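Local structure of beta-lactamase (Burkholderia cenocepacia, 5E2G) at residues A[69-80]-A[245-253]; A[104-112]-A[257-268]. The protein probably hydrolyses beta-lactams to substituted beta-amino acids, as a member of the serine-dependent class C beta-lactamase family, and may also act as a D-alanine carboxypeptidase. All coordinates share one frame; numbering follows the deposited sequence.

Contact 1: residues A[69-80]-A[245-253]; sequences ATLASDAQEGGE and RLQRAIERT
Helix 69-77 meets helix 245-252 with their axes 8.1 Å apart at closest approach and their N-to-C directions 122° from each other, and D74 and A249 bring their CA atoms within 4.8 Å. A249 makes this closeness possible: its methyl is a knob seated among T70, S73, D74 and E77, with CB 3.5 Å from D74 CA. In return E77 enters a hole formed by R245, R248, A249 and R252. Its CG rests on the A249 backbone, while its carboxylate forms a weak hydrogen bond and salt bridge with R248 and a longer, purely electrostatic one with R252. S73 OG, held anti to its own nitrogen (chi1 -172°), reaches across to donate to A249 O at 2.6 Å. One turn earlier in the helix, T70 CG2 packs on I250 CG1 at 3.6 Å and on L246 CD1, and a water bridges T70 OG1, itself bonded to T66 O, and T253 OG1.

The extended chain of R245 crosses the end of the first helix. NE and NH2 both donate to D74 O from above its carbonyl plane; G78 N also bonds this oxygen. NH2 reaches E80 OE2 (2.9 Å) through the anti lone pair. D74 OD2 lies over one face of the guanidinium, 3.1 Å from R245 NH2, with the planes 3° apart: a salt bridge of charges alone, at which no N-H points. D74 OD2 also pairs with R175. The helix ends here in a Schellman motif with G79 as C-prime residue. R245 joins this terminus to both carboxylates, which probably offset the repulsion between R245 and R175.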
loop_
_atom_site.group_PDB
_atom_site.type_symbol
_atom_site.label_atom_id
_atom_site.label_comp_id
_atom_site.label_asym_id
_atom_site.label_seq_id
_atom_site.Cartn_x
_atom_site.Cartn_y
_atom_site.Cartn_z
ATOM N N ALA A 69 -2.217 2.858 7.132
ATOM C CA ALA A 69 -3.195 2.048 7.852
ATOM C C ALA A 69 -2.582 1.412 9.093
ATOM O O ALA A 69 -3.232 1.323 10.139
ATOM C CB ALA A 69 -3.761 0.971 6.929
ATOM N N THR A 70 -1.330 0.963 8.997
ATOM C CA THR A 70 -0.673 0.366 10.151
ATOM C C THR A 70 -0.506 1.384 11.268
ATOM O O THR A 70 -0.713 1.067 12.445
ATOM C CB THR A 70 0.679 -0.205 9.737
ATOM O OG1 THR A 70 0.477 -1.167 8.698
ATOM C CG2 THR A 70 1.366 -0.878 10.917
ATOM N N LEU A 71 -0.128 2.613 10.914
ATOM C CA LEU A 71 0.008 3.671 11.908
ATOM C C LEU A 71 -1.320 3.951 12.602
ATOM O O LEU A 71 -1.373 4.087 13.833
ATOM C CB LEU A 71 0.545 4.936 11.245
ATOM C CG LEU A 71 0.857 6.067 12.216
ATOM C CD1 LEU A 71 2.138 5.776 12.975
ATOM C CD2 LEU A 71 0.929 7.388 11.472
ATOM N N ALA A 72 -2.406 4.040 11.823
ATOM C CA ALA A 72 -3.726 4.286 12.392
ATOM C C ALA A 72 -4.151 3.133 13.279
ATOM O O ALA A 72 -4.761 3.339 14.333
ATOM C CB ALA A 72 -4.748 4.512 11.281
ATOM N N SER A 73 -3.832 1.910 12.861
ATOM C CA SER A 73 -4.106 0.730 13.666
ATOM C C SER A 73 -3.323 0.774 14.972
ATOM O O SER A 73 -3.834 0.385 16.029
ATOM C CB SER A 73 -3.764 -0.518 12.849
ATOM O OG SER A 73 -4.169 -1.700 13.495
ATOM N N ASP A 74 -2.092 1.277 14.928
ATOM C CA ASP A 74 -1.317 1.386 16.157
ATOM C C ASP A 74 -1.913 2.418 17.108
ATOM O O ASP A 74 -2.038 2.161 18.310
ATOM C CB ASP A 74 0.129 1.729 15.845
ATOM C CG ASP A 74 0.979 1.678 17.074
ATOM O OD1 ASP A 74 1.346 0.552 17.482
ATOM O OD2 ASP A 74 1.286 2.758 17.630
ATOM N N ALA A 75 -2.260 3.603 16.595
ATOM C CA ALA A 75 -2.972 4.583 17.408
ATOM C C ALA A 75 -4.213 3.973 18.048
ATOM O O ALA A 75 -4.470 4.173 19.240
ATOM C CB ALA A 75 -3.351 5.792 16.554
ATOM N N GLN A 76 -4.991 3.215 17.273
ATOM C CA GLN A 76 -6.169 2.562 17.829
ATOM C C GLN A 76 -5.776 1.628 18.962
ATOM O O GLN A 76 -6.437 1.596 20.007
ATOM C CB GLN A 76 -6.914 1.811 16.722
ATOM C CG GLN A 76 -8.350 1.445 17.049
ATOM C CD GLN A 76 -8.454 0.160 17.838
ATOM O OE1 GLN A 76 -7.599 -0.719 17.720
ATOM N NE2 GLN A 76 -9.496 0.041 18.656
ATOM N N GLU A 77 -4.673 0.888 18.782
ATOM C CA GLU A 77 -4.229 -0.064 19.798
ATOM C C GLU A 77 -3.815 0.640 21.078
ATOM O O GLU A 77 -3.945 0.075 22.170
ATOM C CB GLU A 77 -3.063 -0.909 19.277
ATOM C CG GLU A 77 -3.459 -2.086 18.391
ATOM C CD GLU A 77 -4.462 -3.025 19.051
ATOM O OE1 GLU A 77 -5.607 -3.095 18.560
ATOM O OE2 GLU A 77 -4.111 -3.676 20.065
ATOM N N GLY A 78 -3.303 1.856 20.971
ATOM C CA GLY A 78 -2.934 2.606 22.150
ATOM C C GLY A 78 -4.023 3.488 22.710
ATOM O O GLY A 78 -3.755 4.307 23.595
ATOM N N GLY A 79 -5.248 3.349 22.222
ATOM C CA GLY A 79 -6.348 4.151 22.711
ATOM C C GLY A 79 -6.333 5.593 22.271
ATOM O O GLY A 79 -7.121 6.389 22.788
ATOM N N GLU A 80 -5.460 5.965 21.335
ATOM C CA GLU A 80 -5.392 7.358 20.926
ATOM C C GLU A 80 -6.476 7.710 19.930
ATOM O O GLU A 80 -6.786 8.894 19.763
ATOM C CB GLU A 80 -4.011 7.654 20.363
ATOM C CG GLU A 80 -2.929 7.076 21.252
ATOM C CD GLU A 80 -1.549 7.514 20.855
ATOM O OE1 GLU A 80 -1.301 8.738 20.837
ATOM O OE2 GLU A 80 -0.711 6.632 20.555
ATOM N N ARG A 245 2.598 -4.226 20.792
ATOM C CA ARG A 245 1.550 -3.301 20.355
ATOM C C ARG A 245 1.541 -3.152 18.838
ATOM O O ARG A 245 0.481 -3.209 18.203
ATOM C CB ARG A 245 1.714 -1.932 21.020
ATOM C CG ARG A 245 0.738 -0.866 20.497
ATOM C CD ARG A 245 0.907 0.478 21.213
ATOM N NE ARG A 245 0.263 1.589 20.504
ATOM C CZ ARG A 245 0.385 2.876 20.839
ATOM N NH1 ARG A 245 1.146 3.230 21.871
ATOM N NH2 ARG A 245 -0.246 3.809 20.140
ATOM N N LEU A 246 2.713 -2.963 18.233
ATOM C CA LEU A 246 2.753 -2.870 16.780
ATOM C C LEU A 246 2.362 -4.188 16.129
ATOM O O LEU A 246 1.683 -4.187 15.100
ATOM C CB LEU A 246 4.130 -2.424 16.302
ATOM C CG LEU A 246 4.232 -2.327 14.779
ATOM C CD1 LEU A 246 3.158 -1.433 14.188
ATOM C CD2 LEU A 246 5.596 -1.873 14.323
ATOM N N GLN A 247 2.765 -5.320 16.712
ATOM C CA GLN A 247 2.423 -6.601 16.103
ATOM C C GLN A 247 0.916 -6.799 16.054
ATOM O O GLN A 247 0.369 -7.180 15.014
ATOM C CB GLN A 247 3.070 -7.753 16.858
ATOM C CG GLN A 247 2.854 -9.086 16.159
ATOM C CD GLN A 247 3.622 -9.190 14.850
ATOM O OE1 GLN A 247 4.795 -9.570 14.838
ATOM N NE2 GLN A 247 2.970 -8.847 13.744
ATOM N N ARG A 248 0.231 -6.556 17.180
ATOM C CA ARG A 248 -1.230 -6.570 17.178
ATOM C C ARG A 248 -1.786 -5.569 16.174
ATOM O O ARG A 248 -2.703 -5.891 15.406
ATOM C CB ARG A 248 -1.770 -6.264 18.574
ATOM C CG ARG A 248 -1.340 -7.265 19.633
ATOM C CD ARG A 248 -2.111 -7.095 20.942
ATOM N NE ARG A 248 -1.844 -5.817 21.607
ATOM C CZ ARG A 248 -0.937 -5.639 22.566
ATOM N NH1 ARG A 248 -0.201 -6.662 22.981
ATOM N NH2 ARG A 248 -0.767 -4.437 23.110
ATOM N N ALA A 249 -1.228 -4.351 16.156
ATOM C CA ALA A 249 -1.686 -3.334 15.218
ATOM C C ALA A 249 -1.577 -3.824 13.785
ATOM O O ALA A 249 -2.500 -3.633 12.986
ATOM C CB ALA A 249 -0.883 -2.048 15.399
ATOM N N ILE A 250 -0.464 -4.475 13.448
ATOM C CA ILE A 250 -0.259 -4.948 12.083
ATOM C C ILE A 250 -1.281 -6.018 11.730
ATOM O O ILE A 250 -1.885 -5.990 10.650
ATOM C CB ILE A 250 1.178 -5.465 11.904
ATOM C CG1 ILE A 250 2.160 -4.298 11.861
ATOM C CG2 ILE A 250 1.289 -6.288 10.635
ATOM C CD1 ILE A 250 3.605 -4.732 11.912
ATOM N N GLU A 251 -1.490 -6.982 12.627
ATOM C CA GLU A 251 -2.432 -8.051 12.310
ATOM C C GLU A 251 -3.842 -7.500 12.131
ATOM O O GLU A 251 -4.582 -7.942 11.244
ATOM C CB GLU A 251 -2.409 -9.138 13.387
ATOM C CG GLU A 251 -3.115 -10.405 12.923
ATOM C CD GLU A 251 -3.121 -11.525 13.955
ATOM O OE1 GLU A 251 -2.734 -11.276 15.118
ATOM O OE2 GLU A 251 -3.517 -12.657 13.598
ATOM N N ARG A 252 -4.212 -6.496 12.927
ATOM C CA ARG A 252 -5.558 -5.946 12.882
ATOM C C ARG A 252 -5.857 -5.207 11.582
ATOM O O ARG A 252 -7.032 -5.035 11.249
ATOM C CB ARG A 252 -5.765 -5.031 14.081
ATOM C CG ARG A 252 -7.137 -5.125 14.687
ATOM C CD ARG A 252 -7.139 -4.587 16.102
ATOM N NE ARG A 252 -8.458 -4.103 16.476
ATOM C CZ ARG A 252 -9.367 -4.834 17.108
ATOM N NH1 ARG A 252 -10.546 -4.303 17.401
ATOM N NH2 ARG A 252 -9.101 -6.094 17.446
ATOM N N THR A 253 -4.839 -4.776 10.824
ATOM C CA THR A 253 -5.112 -4.242 9.490
ATOM C C THR A 253 -5.598 -5.318 8.515
ATOM O O THR A 253 -5.956 -4.983 7.379
ATOM C CB THR A 253 -3.875 -3.571 8.887
ATOM O OG1 THR A 253 -2.945 -4.582 8.488
ATOM C CG2 THR A 253 -3.213 -2.619 9.883
HETATM O O HOH W 1 0.095 -3.736 7.716
HETATM O O HOH W 2 0.985 5.565 22.994
#

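Contact 2: residues A[104-112]-A[257-268]; sequences LLQLGTHTP and YFRAGPLTQDLI
A buried packing contact joins the short helix 104-108 and the turn after it to one side of the beta-hairpin 257-265 and the chain leaving it. The CD1 methyl of L105 sits squarely over the Y257 ring, 3.5 Å from its centroid and 10° off the normal, a CH-pi contact. T111 repeats the theme on F258, with CG2 placed 4.0 Å from that ring's centroid. Both T109 and T111 hold OG1 between their backbone N and carbonyl carbon (chi1 60° and 54°); T111 OG1 donates to T109 OG1, which in turn donates to L105 O, so the hydroxyls beside F258 are linked in a chain back to the helix.

The backbones join where I268 N donates to G108 O at 2.8 Å, and L267 CD1 lies 3.7 Å from G108 CA. Q265 folds over T109, its CG 3.4 Å from T109 O; its NE2 donates to D266 O and I268 O, while OE1 bonds R146 and meets the edge of the H110 ring. The hairpin closes through a type II' turn at A260-L263 and carries a classic beta bulge, Y257 and F258 opposite Q265, within the large antiparallel sheet of the beta-lactamase fold.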
loop_
_atom_site.group_PDB
_atom_site.type_symbol
_atom_site.label_atom_id
_atom_site.label_comp_id
_atom_site.label_asym_id
_atom_site.label_seq_id
_atom_site.Cartn_x
_atom_site.Cartn_y
_atom_site.Cartn_z
ATOM N N LEU A 104 -13.050 7.198 10.584
ATOM C CA LEU A 104 -11.722 6.778 10.157
ATOM C C LEU A 104 -11.786 5.451 9.407
ATOM O O LEU A 104 -11.067 5.250 8.427
ATOM C CB LEU A 104 -10.787 6.691 11.369
ATOM C CG LEU A 104 -10.156 7.970 11.950
ATOM C CD1 LEU A 104 -11.147 9.052 12.275
ATOM C CD2 LEU A 104 -9.405 7.619 13.189
ATOM N N LEU A 105 -12.684 4.556 9.822
ATOM C CA LEU A 105 -12.842 3.276 9.133
ATOM C C LEU A 105 -13.285 3.467 7.685
ATOM O O LEU A 105 -12.759 2.814 6.777
ATOM C CB LEU A 105 -13.840 2.400 9.887
ATOM C CG LEU A 105 -13.932 0.960 9.381
ATOM C CD1 LEU A 105 -12.569 0.274 9.486
ATOM C CD2 LEU A 105 -14.997 0.196 10.149
ATOM N N GLN A 106 -14.249 4.358 7.448
ATOM C CA GLN A 106 -14.697 4.628 6.084
ATOM C C GLN A 106 -13.582 5.203 5.216
ATOM O O GLN A 106 -13.540 4.946 4.008
ATOM C CB GLN A 106 -15.914 5.555 6.123
ATOM C CG GLN A 106 -17.143 4.823 6.652
ATOM C CD GLN A 106 -18.150 5.717 7.369
ATOM O OE1 GLN A 106 -18.028 6.936 7.384
ATOM N NE2 GLN A 106 -19.157 5.094 7.970
ATOM N N LEU A 107 -12.657 5.962 5.803
ATOM C CA LEU A 107 -11.526 6.452 5.025
ATOM C C LEU A 107 -10.534 5.336 4.699
ATOM O O LEU A 107 -9.905 5.360 3.637
ATOM C CB LEU A 107 -10.837 7.587 5.779
ATOM C CG LEU A 107 -11.760 8.779 6.030
ATOM C CD1 LEU A 107 -11.095 9.801 6.932
ATOM C CD2 LEU A 107 -12.176 9.407 4.705
ATOM N N GLY A 108 -10.379 4.360 5.587
ATOM C CA GLY A 108 -9.436 3.285 5.376
ATOM C C GLY A 108 -9.967 2.127 4.579
ATOM O O GLY A 108 -9.252 1.151 4.336
ATOM N N THR A 109 -11.223 2.207 4.157
ATOM C CA THR A 109 -11.848 1.155 3.372
ATOM C C THR A 109 -12.363 1.664 2.029
ATOM O O THR A 109 -12.997 0.900 1.295
ATOM C CB THR A 109 -12.984 0.498 4.175
ATOM O OG1 THR A 109 -13.977 1.479 4.517
ATOM C CG2 THR A 109 -12.444 -0.139 5.459
ATOM N N HIS A 110 -12.083 2.928 1.685
ATOM C CA HIS A 110 -12.546 3.566 0.446
ATOM C C HIS A 110 -14.067 3.671 0.388
ATOM O O HIS A 110 -14.654 3.638 -0.694
ATOM C CB HIS A 110 -12.034 2.843 -0.811
ATOM C CG HIS A 110 -10.566 2.545 -0.792
ATOM N ND1 HIS A 110 -9.604 3.531 -0.830
ATOM C CD2 HIS A 110 -9.900 1.369 -0.759
ATOM C CE1 HIS A 110 -8.408 2.975 -0.808
ATOM N NE2 HIS A 110 -8.558 1.665 -0.763
ATOM N N THR A 111 -14.725 3.802 1.540
ATOM C CA THR A 111 -16.182 3.895 1.538
ATOM C C THR A 111 -16.756 5.193 2.109
ATOM O O THR A 111 -17.878 5.160 2.635
ATOM C CB THR A 111 -16.780 2.725 2.324
ATOM O OG1 THR A 111 -16.207 2.684 3.639
ATOM C CG2 THR A 111 -16.507 1.416 1.628
ATOM N N PRO A 112 -16.076 6.351 2.023
ATOM C CA PRO A 112 -16.645 7.558 2.651
ATOM C C PRO A 112 -17.927 8.049 1.985
ATOM O O PRO A 112 -18.726 8.731 2.639
ATOM C CB PRO A 112 -15.511 8.583 2.523
ATOM C CG PRO A 112 -14.829 8.199 1.284
ATOM C CD PRO A 112 -14.844 6.692 1.282
ATOM N N TYR A 257 -13.693 -5.938 6.484
ATOM C CA TYR A 257 -14.799 -5.034 6.791
ATOM C C TYR A 257 -15.911 -5.015 5.753
ATOM O O TYR A 257 -17.081 -4.857 6.123
ATOM C CB TYR A 257 -14.271 -3.607 6.970
ATOM C CG TYR A 257 -13.406 -3.435 8.191
ATOM C CD1 TYR A 257 -13.961 -3.441 9.460
ATOM C CD2 TYR A 257 -12.030 -3.266 8.073
ATOM C CE1 TYR A 257 -13.163 -3.277 10.591
ATOM C CE2 TYR A 257 -11.227 -3.103 9.190
ATOM C CZ TYR A 257 -11.795 -3.106 10.445
ATOM O OH TYR A 257 -10.998 -2.944 11.553
ATOM N N PHE A 258 -15.582 -5.128 4.460
ATOM C CA PHE A 258 -16.569 -5.048 3.391
ATOM C C PHE A 258 -16.291 -6.096 2.330
ATOM O O PHE A 258 -15.137 -6.406 2.037
ATOM C CB PHE A 258 -16.562 -3.693 2.677
ATOM C CG PHE A 258 -16.984 -2.536 3.527
ATOM C CD1 PHE A 258 -16.035 -1.756 4.182
ATOM C CD2 PHE A 258 -18.323 -2.194 3.633
ATOM C CE1 PHE A 258 -16.420 -0.670 4.956
ATOM C CE2 PHE A 258 -18.719 -1.112 4.396
ATOM C CZ PHE A 258 -17.764 -0.349 5.064
ATOM N N ARG A 259 -17.360 -6.620 1.735
ATOM C CA ARG A 259 -17.278 -7.236 0.419
ATOM C C ARG A 259 -17.528 -6.172 -0.636
ATOM O O ARG A 259 -18.443 -5.361 -0.497
ATOM C CB ARG A 259 -18.314 -8.345 0.238
ATOM C CG ARG A 259 -18.408 -9.304 1.374
ATOM C CD ARG A 259 -17.170 -10.153 1.506
ATOM N NE ARG A 259 -17.362 -11.113 2.586
ATOM C CZ ARG A 259 -16.452 -11.984 2.987
ATOM N NH1 ARG A 259 -15.270 -12.015 2.390
ATOM N NH2 ARG A 259 -16.732 -12.825 3.978
ATOM N N ALA A 260 -16.718 -6.179 -1.693
ATOM C CA ALA A 260 -16.999 -5.375 -2.882
ATOM C C ALA A 260 -16.712 -6.253 -4.089
ATOM O O ALA A 260 -15.551 -6.557 -4.373
ATOM C CB ALA A 260 -16.171 -4.092 -2.920
ATOM N N GLY A 261 -17.765 -6.672 -4.785
ATOM C CA GLY A 261 -17.630 -7.685 -5.801
ATOM C C GLY A 261 -16.856 -8.882 -5.282
ATOM O O GLY A 261 -17.167 -9.439 -4.228
ATOM N N PRO A 262 -15.799 -9.271 -6.004
ATOM C CA PRO A 262 -14.988 -10.428 -5.594
ATOM C C PRO A 262 -14.020 -10.131 -4.463
ATOM O O PRO A 262 -13.411 -11.063 -3.917
ATOM C CB PRO A 262 -14.211 -10.752 -6.865
ATOM C CG PRO A 262 -13.966 -9.376 -7.447
ATOM C CD PRO A 262 -15.258 -8.630 -7.218
ATOM N N LEU A 263 -13.867 -8.868 -4.117
ATOM C CA LEU A 263 -12.816 -8.380 -3.250
ATOM C C LEU A 263 -13.342 -8.237 -1.832
ATOM O O LEU A 263 -14.512 -7.915 -1.620
ATOM C CB LEU A 263 -12.323 -7.037 -3.794
ATOM C CG LEU A 263 -11.387 -6.078 -3.083
ATOM C CD1 LEU A 263 -10.698 -5.243 -4.148
ATOM C CD2 LEU A 263 -12.155 -5.189 -2.137
ATOM N N THR A 264 -12.470 -8.485 -0.862
ATOM C CA THR A 264 -12.752 -8.170 0.529
ATOM C C THR A 264 -11.805 -7.058 0.961
ATOM O O THR A 264 -10.593 -7.146 0.743
ATOM C CB THR A 264 -12.608 -9.403 1.421
ATOM O OG1 THR A 264 -13.548 -10.388 0.992
ATOM C CG2 THR A 264 -12.883 -9.058 2.878
ATOM N N GLN A 265 -12.367 -6.003 1.538
ATOM C CA GLN A 265 -11.627 -4.801 1.900
ATOM C C GLN A 265 -11.285 -4.833 3.382
ATOM O O GLN A 265 -12.188 -4.843 4.228
ATOM C CB GLN A 265 -12.446 -3.552 1.568
ATOM C CG GLN A 265 -11.736 -2.258 1.875
ATOM C CD GLN A 265 -10.482 -2.084 1.049
ATOM O OE1 GLN A 265 -10.549 -1.986 -0.175
ATOM N NE2 GLN A 265 -9.326 -2.045 1.711
ATOM N N ASP A 266 -9.986 -4.879 3.690
ATOM C CA ASP A 266 -9.498 -4.761 5.058
ATOM C C ASP A 266 -9.209 -3.283 5.330
ATOM O O ASP A 266 -9.781 -2.412 4.670
ATOM C CB ASP A 266 -8.268 -5.649 5.273
ATOM C CG ASP A 266 -8.503 -7.103 4.889
ATOM O OD1 ASP A 266 -9.671 -7.502 4.683
ATOM O OD2 ASP A 266 -7.507 -7.863 4.801
ATOM N N LEU A 267 -8.332 -2.968 6.283
ATOM C CA LEU A 267 -7.894 -1.583 6.421
ATOM C C LEU A 267 -6.811 -1.377 5.378
ATOM O O LEU A 267 -5.653 -1.750 5.582
ATOM C CB LEU A 267 -7.396 -1.283 7.828
ATOM C CG LEU A 267 -7.350 0.218 8.137
ATOM C CD1 LEU A 267 -8.753 0.826 8.107
ATOM C CD2 LEU A 267 -6.686 0.501 9.479
ATOM N N ILE A 268 -7.215 -0.818 4.239
ATOM C CA ILE A 268 -6.389 -0.587 3.057
ATOM C C ILE A 268 -6.028 -1.895 2.359
ATOM O O ILE A 268 -6.201 -2.005 1.143
ATOM C CB ILE A 268 -5.130 0.236 3.383
ATOM C CG1 ILE A 268 -5.531 1.642 3.846
ATOM C CG2 ILE A 268 -4.217 0.312 2.156
ATOM C CD1 ILE A 268 -6.337 2.415 2.807
#

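In the fold
The segments of contacts 1 and 2 alternate along the chain, and helix 244-252 is followed shortly by strand 256-260. Their centres lie about 17 Å apart, yet they touch: A69 CB packs 3.6 Å from I268 CG1, and T253 O lies 3.2 Å from D266 CB. Helix 64-77 meets helix 244-252 in contact 1 and the L267 and I268 side chains of contact 2. S62, just before this helix, and K65 in its first turn fit the SxxK motif, Y148 the YxN motif and K313 the KTG motif of serine beta-lactamases, probably forming the active site. Contact 2 borders it: I268 touches K65 and the H110 ring meets that of Y148. A thiocyanate, probably from the crystallisation liquor, lies about 4 Å from the D74 side chain.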